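Local structure of SJCHGC06286 protein (Schistosoma japonicum, 3QBR) at residues I104-I109 with K150-Y155; Q59-S64 with S171-F176; S27-S32 with F128-V133; F17-S22 with D51-P56; K95-T100 with H139-A144. The protein probably binds BH domains of other Bcl-2 family members and so takes part in the control of apoptosis. All blocks are in the same frame, centred on the assembly; numbering follows the deposited sequence.

Interaction 1 of 5, residues I104-I109 with K150-Y155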
# COMPACT_ATOMS: atom_id res chain seq x y z
N ILE A 104 -15.21 -0.08 0.99
CA ILE A 104 -15.81 0.25 -0.30
C ILE A 104 -14.96 1.19 -1.17
O ILE A 104 -14.61 0.87 -2.31
CB ILE A 104 -17.19 0.91 -0.11
CG1 ILE A 104 -18.14 -0.00 0.66
CG2 ILE A 104 -17.75 1.33 -1.46
CD1 ILE A 104 -17.77 -1.45 0.61
N PHE A 105 -14.66 2.37 -0.64
CA PHE A 105 -13.90 3.31 -1.44
C PHE A 105 -12.53 2.78 -1.73
O PHE A 105 -12.06 2.88 -2.87
CB PHE A 105 -13.81 4.65 -0.75
CG PHE A 105 -15.13 5.25 -0.46
CD1 PHE A 105 -16.22 4.95 -1.26
CD2 PHE A 105 -15.30 6.11 0.61
CE1 PHE A 105 -17.46 5.49 -1.00
CE2 PHE A 105 -16.54 6.67 0.88
CZ PHE A 105 -17.62 6.35 0.07
N TYR A 106 -11.89 2.22 -0.71
CA TYR A 106 -10.58 1.59 -0.89
C TYR A 106 -10.66 0.58 -2.02
O TYR A 106 -9.85 0.59 -2.94
CB TYR A 106 -10.06 0.89 0.39
CG TYR A 106 -8.60 0.54 0.29
CD1 TYR A 106 -7.66 1.52 0.03
CD2 TYR A 106 -8.16 -0.77 0.41
CE1 TYR A 106 -6.33 1.23 -0.10
CE2 TYR A 106 -6.80 -1.08 0.31
CZ TYR A 106 -5.90 -0.07 0.04
OH TYR A 106 -4.55 -0.31 -0.09
N LEU A 107 -11.66 -0.29 -1.93
CA LEU A 107 -11.84 -1.32 -2.95
C LEU A 107 -12.04 -0.73 -4.36
O LEU A 107 -11.50 -1.26 -5.34
CB LEU A 107 -12.95 -2.28 -2.55
CG LEU A 107 -12.42 -3.29 -1.53
CD1 LEU A 107 -13.42 -4.38 -1.24
CD2 LEU A 107 -11.10 -3.89 -2.02
N GLU A 108 -12.80 0.36 -4.44
CA GLU A 108 -13.02 1.03 -5.71
C GLU A 108 -11.72 1.65 -6.24
O GLU A 108 -11.48 1.67 -7.45
CB GLU A 108 -14.09 2.11 -5.57
CG GLU A 108 -15.53 1.60 -5.44
CD GLU A 108 -16.57 2.73 -5.32
OE1 GLU A 108 -16.21 3.92 -5.47
OE2 GLU A 108 -17.75 2.42 -5.05
N ILE A 109 -10.91 2.18 -5.33
CA ILE A 109 -9.64 2.78 -5.73
C ILE A 109 -8.64 1.73 -6.25
O ILE A 109 -7.90 1.98 -7.20
CB ILE A 109 -8.98 3.52 -4.57
CG1 ILE A 109 -9.91 4.61 -4.05
CG2 ILE A 109 -7.63 4.09 -5.00
CD1 ILE A 109 -9.21 5.61 -3.18
N LYS A 150 -5.66 -5.43 6.08
CA LYS A 150 -6.28 -6.73 5.82
C LYS A 150 -6.91 -6.79 4.43
O LYS A 150 -6.82 -7.81 3.75
CB LYS A 150 -7.33 -7.05 6.88
CG LYS A 150 -7.95 -8.41 6.71
CD LYS A 150 -9.12 -8.56 7.68
CE LYS A 150 -9.66 -9.99 7.74
NZ LYS A 150 -10.88 -10.05 8.61
N THR A 151 -7.53 -5.68 4.03
CA THR A 151 -8.18 -5.58 2.73
C THR A 151 -7.15 -5.63 1.61
O THR A 151 -7.30 -6.39 0.65
CB THR A 151 -9.05 -4.32 2.63
OG1 THR A 151 -10.13 -4.44 3.56
CG2 THR A 151 -9.62 -4.17 1.25
N THR A 152 -6.09 -4.83 1.72
CA THR A 152 -4.96 -4.98 0.80
C THR A 152 -4.53 -6.46 0.65
O THR A 152 -4.26 -6.93 -0.46
CB THR A 152 -3.79 -4.14 1.26
OG1 THR A 152 -4.25 -2.83 1.54
CG2 THR A 152 -2.69 -4.09 0.20
N SER A 153 -4.48 -7.20 1.76
CA SER A 153 -4.07 -8.61 1.73
C SER A 153 -5.02 -9.52 0.98
O SER A 153 -4.56 -10.32 0.15
CB SER A 153 -3.88 -9.17 3.15
OG SER A 153 -2.73 -8.60 3.76
N GLN A 154 -6.32 -9.44 1.27
CA GLN A 154 -7.32 -10.23 0.53
C GLN A 154 -7.30 -9.90 -0.96
O GLN A 154 -7.25 -10.79 -1.79
CB GLN A 154 -8.73 -10.00 1.06
CG GLN A 154 -9.01 -10.56 2.43
CD GLN A 154 -10.06 -9.75 3.16
OE1 GLN A 154 -10.74 -8.91 2.57
NE2 GLN A 154 -10.20 -10.00 4.46
N TYR A 155 -7.34 -8.61 -1.28
CA TYR A 155 -7.43 -8.14 -2.65
C TYR A 155 -6.25 -8.66 -3.43
O TYR A 155 -6.40 -9.12 -4.57
CB TYR A 155 -7.47 -6.61 -2.72
CG TYR A 155 -7.69 -6.09 -4.13
CD1 TYR A 155 -6.62 -5.82 -4.98
CD2 TYR A 155 -8.99 -5.88 -4.61
CE1 TYR A 155 -6.83 -5.36 -6.28
CE2 TYR A 155 -9.21 -5.41 -5.90
CZ TYR A 155 -8.13 -5.15 -6.73
OH TYR A 155 -8.37 -4.67 -8.02
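Tyr106 carries its ring trans to the backbone N (chi1 -167°), which sends the phenol from helix 99-113 toward Thr152 on helix 142-159, whose OG1 stays beside its own backbone N (chi1 -49°). The two helices belong to the all-helical Bcl-2 fold; at this point their axes pass 10.9 Å apart at 41°, a spacing wide enough for a tyrosine to bridge. Tyr106 OH donates to Thr152 OG1 over 3.0 Å, while the threonine hydroxyl also bonds to Leu148 O within its own helix. A buried phenol thus finds an acceptor whose own proton is already spoken for. Thr151 suits its place as a small branched residue: its CG2 lies in the plane of the Tyr106 ring, 3.8 Å from CD2 at the edge. Tyr155 turns its OH to Asn111 OD1, leaving ring carbon for apolar packing. Leu107 completes the seam with one methyl, CD2, which lies 3.6 Å from Thr151 CG2 and 3.9 Å from Tyr155 CD2.

Interaction 2 of 5, residues Q59-S64 with S171-F176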
# COMPACT_ATOMS: atom_id res chain seq x y z
N GLN A 59 13.97 -8.89 3.26
CA GLN A 59 14.72 -7.66 3.45
C GLN A 59 15.01 -6.99 2.12
O GLN A 59 14.82 -5.78 1.97
CB GLN A 59 16.02 -7.90 4.23
CG GLN A 59 15.83 -7.89 5.73
CD GLN A 59 17.15 -7.79 6.49
OE1 GLN A 59 18.22 -8.10 5.94
NE2 GLN A 59 17.09 -7.36 7.75
N GLU A 60 15.48 -7.77 1.16
CA GLU A 60 15.68 -7.30 -0.20
C GLU A 60 14.39 -6.67 -0.80
O GLU A 60 14.44 -5.61 -1.42
CB GLU A 60 16.20 -8.43 -1.08
CG GLU A 60 17.68 -8.57 -1.02
CD GLU A 60 18.36 -7.21 -1.03
OE1 GLU A 60 18.12 -6.43 -1.99
OE2 GLU A 60 19.12 -6.91 -0.08
N ILE A 61 13.26 -7.31 -0.57
CA ILE A 61 11.99 -6.84 -1.09
C ILE A 61 11.58 -5.50 -0.48
O ILE A 61 11.10 -4.62 -1.18
CB ILE A 61 10.88 -7.89 -0.89
CG1 ILE A 61 11.17 -9.15 -1.71
CG2 ILE A 61 9.53 -7.30 -1.23
CD1 ILE A 61 10.13 -10.27 -1.48
N ILE A 62 11.76 -5.36 0.84
CA ILE A 62 11.42 -4.14 1.57
C ILE A 62 12.34 -2.99 1.13
O ILE A 62 11.88 -1.88 0.96
CB ILE A 62 11.56 -4.32 3.10
CG1 ILE A 62 10.43 -5.18 3.67
CG2 ILE A 62 11.65 -2.96 3.83
CD1 ILE A 62 9.03 -4.56 3.61
N HIS A 63 13.63 -3.26 0.98
CA HIS A 63 14.57 -2.27 0.43
C HIS A 63 14.13 -1.73 -0.95
O HIS A 63 14.07 -0.51 -1.17
CB HIS A 63 15.99 -2.83 0.35
CG HIS A 63 16.66 -3.00 1.68
ND1 HIS A 63 16.41 -2.17 2.76
CD2 HIS A 63 17.58 -3.90 2.11
CE1 HIS A 63 17.14 -2.56 3.79
NE2 HIS A 63 17.85 -3.61 3.42
N SER A 64 13.82 -2.65 -1.86
CA SER A 64 13.31 -2.28 -3.17
C SER A 64 12.11 -1.39 -3.01
O SER A 64 12.02 -0.36 -3.66
CB SER A 64 12.93 -3.51 -3.98
OG SER A 64 14.09 -4.18 -4.44
N SER A 171 9.32 -11.36 -4.91
CA SER A 171 10.73 -11.04 -5.17
C SER A 171 10.94 -10.39 -6.52
O SER A 171 12.02 -9.89 -6.79
CB SER A 171 11.60 -12.29 -5.09
OG SER A 171 11.54 -12.86 -3.81
N GLY A 172 9.92 -10.43 -7.38
CA GLY A 172 9.95 -9.71 -8.64
C GLY A 172 10.44 -8.29 -8.43
O GLY A 172 11.25 -7.75 -9.20
N LEU A 173 9.96 -7.69 -7.34
CA LEU A 173 10.29 -6.32 -7.00
C LEU A 173 11.81 -6.06 -6.97
O LEU A 173 12.30 -5.01 -7.38
CB LEU A 173 9.63 -5.94 -5.66
CG LEU A 173 8.10 -5.86 -5.71
CD1 LEU A 173 7.53 -6.00 -4.31
CD2 LEU A 173 7.62 -4.55 -6.39
N ILE A 174 12.56 -7.04 -6.47
CA ILE A 174 13.99 -6.87 -6.32
C ILE A 174 14.59 -6.53 -7.68
O ILE A 174 15.18 -5.47 -7.88
CB ILE A 174 14.63 -8.12 -5.72
CG1 ILE A 174 14.07 -8.35 -4.31
CG2 ILE A 174 16.14 -7.97 -5.71
CD1 ILE A 174 14.51 -9.64 -3.67
N GLU A 175 14.41 -7.44 -8.64
CA GLU A 175 14.89 -7.21 -10.00
C GLU A 175 14.19 -6.02 -10.67
O GLU A 175 14.85 -5.20 -11.29
CB GLU A 175 14.70 -8.46 -10.83
CG GLU A 175 15.60 -8.55 -12.04
CD GLU A 175 15.52 -9.93 -12.70
OE1 GLU A 175 16.17 -10.14 -13.75
OE2 GLU A 175 14.82 -10.81 -12.15
N PHE A 176 12.87 -5.92 -10.55
CA PHE A 176 12.16 -4.79 -11.14
C PHE A 176 12.90 -3.48 -10.88
O PHE A 176 12.91 -2.57 -11.72
CB PHE A 176 10.74 -4.68 -10.59
CG PHE A 176 9.97 -3.49 -11.11
CD1 PHE A 176 9.66 -3.37 -12.46
CD2 PHE A 176 9.56 -2.48 -10.25
CE1 PHE A 176 8.96 -2.26 -12.94
CE2 PHE A 176 8.84 -1.37 -10.72
CZ PHE A 176 8.55 -1.26 -12.07
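Glu60 meets Ile174 without using its flat group: the carboxylate lies beyond the contact, while the aliphatic CB lies 3.3 Å from Ile174 CD1. The ring on segment 171-176, that of Phe176, is turned to other partners, with Trp119 meeting it at about 40° between planes. The contact is therefore one of branched aliphatic chains and small residues. Ile61 and Ile174 carry most of it, and the branches of Ile61 divide the work. CG2 lies 3.9 Å from Leu173 CD1, and CG1 lies 3.9 Å from Ile174 CD1, the side chains crossing at about a right angle in both cases. Beyond CG1, Ile61 CD1 reaches the turn leading into the short helix, 3.7 Å from Ser171 N. Serine suits position 64, since its short side chain faces the backbone of Leu173 and Ile174 and lets the axes come within 8.3 Å of each other at 49°. Its buried OG is satisfied by Ser177 OG, and Ser171 OG by Asn57 ND2. The last helix of this chain, 172-176, is thereby laid against the first turns of helix 58-79, where Ile61 also touches Leu24 of helix 17-31 and Trp170 of the loop before helix 172-176.

Interaction 3 of 5, residues S27-S32 with F128-V133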
# COMPACT_ATOMS: atom_id res chain seq x y z
N SER A 27 5.78 -4.98 7.72
CA SER A 27 7.19 -4.61 7.73
C SER A 27 7.40 -3.32 6.99
O SER A 27 8.08 -2.43 7.48
CB SER A 27 8.06 -5.67 7.07
OG SER A 27 7.74 -6.95 7.58
N PHE A 28 6.86 -3.24 5.78
CA PHE A 28 7.08 -2.07 4.94
C PHE A 28 6.59 -0.81 5.64
O PHE A 28 7.29 0.18 5.67
CB PHE A 28 6.43 -2.23 3.55
CG PHE A 28 6.17 -0.92 2.86
CD1 PHE A 28 7.22 -0.19 2.33
CD2 PHE A 28 4.88 -0.40 2.78
CE1 PHE A 28 6.98 1.03 1.70
CE2 PHE A 28 4.65 0.81 2.16
CZ PHE A 28 5.71 1.52 1.62
N LEU A 29 5.40 -0.85 6.22
CA LEU A 29 4.95 0.26 7.04
C LEU A 29 5.87 0.55 8.27
O LEU A 29 6.12 1.71 8.62
CB LEU A 29 3.50 0.06 7.47
CG LEU A 29 2.46 -0.08 6.37
CD1 LEU A 29 1.12 -0.60 6.96
CD2 LEU A 29 2.27 1.23 5.55
N LEU A 30 6.38 -0.48 8.93
CA LEU A 30 7.27 -0.21 10.06
C LEU A 30 8.60 0.41 9.63
O LEU A 30 9.24 1.11 10.41
CB LEU A 30 7.53 -1.47 10.89
CG LEU A 30 6.33 -2.07 11.62
CD1 LEU A 30 6.79 -3.09 12.65
CD2 LEU A 30 5.48 -0.99 12.28
N ALA A 31 9.00 0.15 8.39
CA ALA A 31 10.31 0.63 7.93
C ALA A 31 10.24 1.93 7.16
O ALA A 31 11.26 2.44 6.72
CB ALA A 31 11.01 -0.43 7.09
N SER A 32 9.06 2.51 7.04
CA SER A 32 8.94 3.72 6.23
C SER A 32 8.25 4.86 7.00
O SER A 32 7.87 5.85 6.40
CB SER A 32 8.21 3.41 4.92
OG SER A 32 6.87 3.00 5.17
N PHE A 128 0.45 4.33 -1.50
CA PHE A 128 -0.83 4.89 -1.13
C PHE A 128 -1.35 4.38 0.19
O PHE A 128 -1.85 5.16 1.01
CB PHE A 128 -1.87 4.58 -2.20
CG PHE A 128 -3.18 5.29 -2.01
CD1 PHE A 128 -3.24 6.67 -2.00
CD2 PHE A 128 -4.36 4.57 -1.91
CE1 PHE A 128 -4.47 7.32 -1.86
CE2 PHE A 128 -5.59 5.22 -1.79
CZ PHE A 128 -5.64 6.59 -1.75
N LEU A 129 -1.29 3.07 0.39
CA LEU A 129 -1.66 2.46 1.67
C LEU A 129 -0.88 3.10 2.83
O LEU A 129 -1.44 3.42 3.87
CB LEU A 129 -1.43 0.95 1.62
CG LEU A 129 -1.57 0.10 2.89
CD1 LEU A 129 -3.04 -0.07 3.34
CD2 LEU A 129 -0.90 -1.25 2.62
N ARG A 130 0.41 3.33 2.62
CA ARG A 130 1.25 4.05 3.58
C ARG A 130 0.68 5.42 3.94
O ARG A 130 0.63 5.81 5.11
CB ARG A 130 2.65 4.27 3.01
CG ARG A 130 3.63 4.75 4.01
CD ARG A 130 5.01 4.97 3.41
NE ARG A 130 5.07 6.35 2.96
CZ ARG A 130 5.75 7.31 3.58
NH1 ARG A 130 6.47 7.03 4.66
NH2 ARG A 130 5.71 8.54 3.11
N ILE A 131 0.27 6.14 2.90
CA ILE A 131 -0.20 7.51 3.03
C ILE A 131 -1.48 7.53 3.83
O ILE A 131 -1.64 8.33 4.74
CB ILE A 131 -0.36 8.14 1.62
CG1 ILE A 131 0.98 8.72 1.17
CG2 ILE A 131 -1.46 9.19 1.60
CD1 ILE A 131 1.15 8.77 -0.34
N LEU A 132 -2.38 6.60 3.52
CA LEU A 132 -3.62 6.45 4.28
C LEU A 132 -3.35 6.11 5.73
O LEU A 132 -3.93 6.73 6.63
CB LEU A 132 -4.48 5.35 3.67
CG LEU A 132 -5.01 5.63 2.25
CD1 LEU A 132 -6.04 4.62 1.80
CD2 LEU A 132 -5.62 7.01 2.21
N VAL A 133 -2.48 5.12 5.95
CA VAL A 133 -2.16 4.62 7.28
C VAL A 133 -1.55 5.73 8.15
O VAL A 133 -1.98 5.96 9.29
CB VAL A 133 -1.24 3.35 7.23
CG1 VAL A 133 -0.45 3.14 8.58
CG2 VAL A 133 -2.06 2.11 6.82
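Arg130 runs its aliphatic chain past three side chains of segment 27-32, each turned differently against it. Leu29 slides alongside in the opposite direction, its CD2 packed 3.6 Å from Arg130 CA, while its other methyl, CD1, meets Val133 CG2 tip to tip at 4.2 Å. Phe28 lies across the arginine at about a right angle: its CZ is 3.9 Å from Arg130 CD, so the ring touches methylene carbon, and with the planes 60° apart there is no stack with the guanidinium. Ser32 meets the same chain with its hydroxyl, OG lying 3.2 Å from Arg130 CD. The Arg130 chain bends at chi3 (91°), which brings the edge of the guanidinium to Ser32 O, near its plane, close to NH1. Ser32 OG donates to Phe28 O (2.9 Å), folding back toward the preceding turn and lying above one face of the Phe28 ring near the rim. Arginine suits this border between core and surface because its carbon chain packs on apolar groups while its charged end lies beside a backbone carbonyl. Helices 17-31 and 119-137 cross here at -62°, close to the chain's centre; Leu29 also touches helix 142-159, Phe28 helix 58-79, and Val133 helix 35-48.

Interaction 4 of 5, residues F17-S22 with D51-P56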
# COMPACT_ATOMS: atom_id res chain seq x y z
N PHE A 17 0.08 -17.27 0.33
CA PHE A 17 0.34 -15.97 -0.30
C PHE A 17 -0.31 -14.83 0.47
O PHE A 17 0.31 -13.80 0.71
CB PHE A 17 -0.07 -15.97 -1.78
CG PHE A 17 0.20 -14.67 -2.50
CD1 PHE A 17 1.43 -14.44 -3.11
CD2 PHE A 17 -0.78 -13.69 -2.60
CE1 PHE A 17 1.69 -13.23 -3.78
CE2 PHE A 17 -0.55 -12.48 -3.27
CZ PHE A 17 0.69 -12.24 -3.86
N ARG A 18 -1.55 -15.01 0.88
CA ARG A 18 -2.22 -13.95 1.63
C ARG A 18 -1.48 -13.61 2.90
O ARG A 18 -1.51 -12.47 3.34
CB ARG A 18 -3.65 -14.32 1.99
CG ARG A 18 -4.39 -13.14 2.61
CD ARG A 18 -5.81 -13.48 3.01
NE ARG A 18 -5.85 -14.75 3.72
CZ ARG A 18 -6.30 -15.88 3.18
NH1 ARG A 18 -6.76 -15.88 1.94
NH2 ARG A 18 -6.28 -17.01 3.89
N LEU A 19 -0.85 -14.59 3.52
CA LEU A 19 -0.20 -14.38 4.81
C LEU A 19 1.17 -13.74 4.61
O LEU A 19 1.59 -12.85 5.35
CB LEU A 19 -0.02 -15.71 5.51
CG LEU A 19 0.60 -15.62 6.89
CD1 LEU A 19 -0.15 -14.61 7.77
CD2 LEU A 19 0.62 -16.99 7.52
N GLN A 20 1.85 -14.21 3.58
CA GLN A 20 3.07 -13.59 3.13
C GLN A 20 2.82 -12.11 2.81
O GLN A 20 3.51 -11.24 3.32
CB GLN A 20 3.59 -14.36 1.91
CG GLN A 20 5.03 -14.09 1.51
CD GLN A 20 5.45 -14.92 0.31
OE1 GLN A 20 5.26 -16.14 0.28
NE2 GLN A 20 6.04 -14.26 -0.70
N THR A 21 1.80 -11.80 1.99
CA THR A 21 1.64 -10.42 1.54
C THR A 21 1.28 -9.50 2.70
O THR A 21 1.72 -8.35 2.78
CB THR A 21 0.62 -10.25 0.38
OG1 THR A 21 -0.67 -9.98 0.91
CG2 THR A 21 0.55 -11.49 -0.48
N SER A 22 0.48 -10.02 3.61
CA SER A 22 0.17 -9.31 4.85
C SER A 22 1.45 -8.90 5.62
O SER A 22 1.63 -7.74 5.99
CB SER A 22 -0.75 -10.20 5.71
OG SER A 22 -1.03 -9.58 6.94
N ASP A 51 -0.94 -13.04 13.12
CA ASP A 51 0.02 -13.99 12.59
C ASP A 51 0.98 -13.36 11.57
O ASP A 51 0.60 -12.50 10.78
CB ASP A 51 -0.70 -15.21 12.00
CG ASP A 51 0.14 -16.48 12.05
OD1 ASP A 51 1.23 -16.47 12.66
OD2 ASP A 51 -0.28 -17.49 11.46
N LEU A 52 2.23 -13.80 11.61
CA LEU A 52 3.24 -13.41 10.64
C LEU A 52 4.12 -14.63 10.29
O LEU A 52 4.52 -15.41 11.18
CB LEU A 52 4.11 -12.28 11.20
CG LEU A 52 3.34 -11.08 11.77
CD1 LEU A 52 4.19 -10.32 12.80
CD2 LEU A 52 2.81 -10.15 10.65
N THR A 53 4.38 -14.81 9.00
CA THR A 53 5.39 -15.76 8.59
C THR A 53 6.68 -15.04 8.30
O THR A 53 6.84 -13.85 8.58
CB THR A 53 4.99 -16.53 7.34
OG1 THR A 53 4.89 -15.61 6.25
CG2 THR A 53 3.66 -17.21 7.55
N CYS A 54 7.61 -15.78 7.73
CA CYS A 54 8.86 -15.23 7.30
C CYS A 54 8.78 -15.18 5.78
O CYS A 54 8.45 -16.18 5.13
CB CYS A 54 10.01 -16.12 7.79
SG CYS A 54 11.54 -16.10 6.82
N VAL A 55 9.05 -14.01 5.22
CA VAL A 55 9.00 -13.82 3.77
C VAL A 55 10.38 -14.05 3.17
O VAL A 55 11.37 -13.52 3.67
CB VAL A 55 8.51 -12.40 3.40
CG1 VAL A 55 8.55 -12.18 1.88
CG2 VAL A 55 7.10 -12.17 3.97
N PRO A 56 10.46 -14.87 2.11
CA PRO A 56 11.77 -15.13 1.50
C PRO A 56 12.31 -13.89 0.79
O PRO A 56 11.62 -13.31 -0.05
CB PRO A 56 11.49 -16.25 0.50
CG PRO A 56 10.19 -16.84 0.93
CD PRO A 56 9.41 -15.77 1.60
O HOH W 1 -1.52 -11.90 8.67
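Leu19 and Gln20, adjacent on the first turns of helix 17-31, meet the extended segment 51-56, Leu19 its first half and Gln20 its second. Leu19 directs its CB at the loop, and its CD1 lies 3.8 Å from Asp51 O; its CD2 faces the Thr53 methyl, though the modelled separation of that pair is doubtful. Gln20 crosses Val55 at about a right angle, and its aliphatic CG touches Val55 CG2 at 3.7 Å. The chain then continues extended (chi2 179°) to place the amide carbon CD 4.3 Å from Pro56 CD. A glutamine fits such a surface seam, since its methylenes can pack while its amide can face water. No direct hydrogen bond joins the segments, but a water does: it lies 2.9 Å from Ser22 OG and donates to Asp51 O over 3.1 Å. One shell out, Thr23 OG1 bonds to Leu19 O and weakly to Thr53 N, linking the helix to the loop. The side chain of Cys54, seen in an interchain disulfide, starts out away from the helix. The loop joins helix 35-48 to helix 58-79 and passes across one side of helix 17-31, whose Arg18, Thr21 and Ser22 pack on Ser153 of helix 142-159.

Interaction 5 of 5, residues K95-T100 with H139-A144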
# COMPACT_ATOMS: atom_id res chain seq x y z
N LYS A 95 -13.15 12.11 14.20
CA LYS A 95 -14.38 11.35 14.24
C LYS A 95 -14.14 9.90 13.87
O LYS A 95 -13.60 9.63 12.79
CB LYS A 95 -15.40 11.95 13.27
CG LYS A 95 -16.31 12.99 13.90
CD LYS A 95 -17.57 13.18 13.07
CE LYS A 95 -18.67 13.89 13.86
NZ LYS A 95 -19.21 13.06 14.97
N PRO A 96 -14.54 8.97 14.75
CA PRO A 96 -14.45 7.54 14.46
C PRO A 96 -14.84 7.28 13.01
O PRO A 96 -15.90 7.73 12.56
CB PRO A 96 -15.47 6.93 15.42
CG PRO A 96 -15.38 7.82 16.61
CD PRO A 96 -15.12 9.22 16.08
N VAL A 97 -13.97 6.58 12.28
CA VAL A 97 -14.12 6.42 10.85
C VAL A 97 -15.11 5.31 10.53
O VAL A 97 -15.28 4.36 11.30
CB VAL A 97 -12.75 6.19 10.16
CG1 VAL A 97 -11.75 7.25 10.60
CG2 VAL A 97 -12.22 4.79 10.47
N ASP A 98 -15.78 5.46 9.39
CA ASP A 98 -16.75 4.48 8.90
C ASP A 98 -16.02 3.25 8.33
O ASP A 98 -15.64 3.24 7.16
CB ASP A 98 -17.63 5.14 7.83
CG ASP A 98 -18.87 4.32 7.48
OD1 ASP A 98 -19.90 4.94 7.16
OD2 ASP A 98 -18.81 3.07 7.50
N LYS A 99 -15.84 2.23 9.16
CA LYS A 99 -15.16 1.00 8.77
C LYS A 99 -15.48 0.58 7.33
O LYS A 99 -14.60 0.54 6.46
CB LYS A 99 -15.55 -0.15 9.71
CG LYS A 99 -17.03 -0.53 9.64
CD LYS A 99 -17.38 -1.71 10.53
CE LYS A 99 -18.87 -1.70 10.90
NZ LYS A 99 -19.75 -1.54 9.71
N THR A 100 -16.75 0.28 7.09
CA THR A 100 -17.17 -0.42 5.89
C THR A 100 -17.34 0.51 4.67
O THR A 100 -17.16 0.07 3.53
CB THR A 100 -18.42 -1.28 6.18
OG1 THR A 100 -18.93 -1.82 4.96
CG2 THR A 100 -19.48 -0.46 6.87
N HIS A 139 -4.75 10.44 14.36
CA HIS A 139 -5.78 10.39 15.38
C HIS A 139 -5.99 8.99 15.93
O HIS A 139 -7.06 8.68 16.46
CB HIS A 139 -7.12 10.87 14.82
CG HIS A 139 -7.07 12.22 14.20
ND1 HIS A 139 -6.57 13.33 14.86
CD2 HIS A 139 -7.47 12.66 12.99
CE1 HIS A 139 -6.66 14.38 14.08
NE2 HIS A 139 -7.20 14.01 12.93
N GLY A 140 -5.00 8.13 15.79
CA GLY A 140 -5.11 6.80 16.35
C GLY A 140 -6.29 5.98 15.87
O GLY A 140 -6.98 5.37 16.67
N HIS A 141 -6.49 5.92 14.56
CA HIS A 141 -7.59 5.14 14.02
C HIS A 141 -7.13 3.71 13.79
O HIS A 141 -7.03 3.22 12.66
CB HIS A 141 -8.15 5.77 12.75
CG HIS A 141 -8.88 7.06 12.99
ND1 HIS A 141 -10.02 7.13 13.78
CD2 HIS A 141 -8.64 8.32 12.57
CE1 HIS A 141 -10.44 8.38 13.83
NE2 HIS A 141 -9.62 9.13 13.10
N SER A 142 -6.85 3.04 14.90
CA SER A 142 -6.22 1.74 14.85
C SER A 142 -7.01 0.71 14.05
O SER A 142 -6.45 0.03 13.20
CB SER A 142 -5.88 1.23 16.26
OG SER A 142 -7.04 0.83 16.95
N ASP A 143 -8.31 0.60 14.29
CA ASP A 143 -9.09 -0.43 13.58
C ASP A 143 -9.21 -0.14 12.08
O ASP A 143 -9.14 -1.07 11.28
CB ASP A 143 -10.48 -0.58 14.18
CG ASP A 143 -11.29 0.68 14.04
OD1 ASP A 143 -10.74 1.77 14.37
OD2 ASP A 143 -12.46 0.59 13.59
N ALA A 144 -9.37 1.12 11.68
CA ALA A 144 -9.38 1.41 10.24
C ALA A 144 -8.04 0.99 9.61
O ALA A 144 -8.01 0.39 8.52
CB ALA A 144 -9.70 2.91 9.92
O HOH W 2 -11.78 5.42 14.06
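Val97 directs its CB at segment 139-144, and both of its branches then meet something. CG1, which lies beside the backbone N (chi1 -51°), comes down over one face of the His141 imidazole. It sits 3.5 Å from the ring centroid and 6° off the ring normal, a nearly perfectly centred CH-pi contact, and its nearest ring atom is ND1 at 3.6 Å. CG2, held between the backbone N and the carbonyl carbon, faces Ala144 CB in the first turn of helix 142-159; the modelled spacing there is too short to be trusted. A beta-branched residue suits the position because it offers one methyl to the ring and another to the helix. The opposite face of the imidazole has His139 O above its centre, so the ring is sandwiched between a methyl and a carbonyl oxygen. Lys95 O lies 3.6 Å from His141 CE1. Gly140, whose positive phi glycine tolerates easily, is the C-prime residue of the Schellman motif ending helix 119-137, and His141 follows as N-cap residue of the next helix. A water accepts from Val97 N (3.1 Å) and also lies close to His141 ND1. His141 NE2 bonds to Ser93 O, a carbonyl that can only accept, which suggests that NE2 carries a proton; with that bond and both faces covered, the ring's rotation is probably well fixed.

How the interactions relate
Interaction 4 closes first along the chain, before interactions 1 and 2 open; interactions 1 and 5 are nested inside the loop closed by interaction 2, and interaction 3 crosses all others. Interactions 1 and 5 share helices 99-113 and 142-159, their centres 15 Å apart, interaction 5 at the helix starts and interaction 1 further along. Interactions 3 and 4 share helix 17-31. Interaction 3, centred about 5 Å from the chain's centre, touches interaction 1 through Leu129, Leu132 and Phe128, whereas the centres of interactions 2 and 5 are about 31 Å apart on opposite sides. Together they tie a helical bundle whose helix 99-113 also contacts another protein's chain, consistent with BH domain binding.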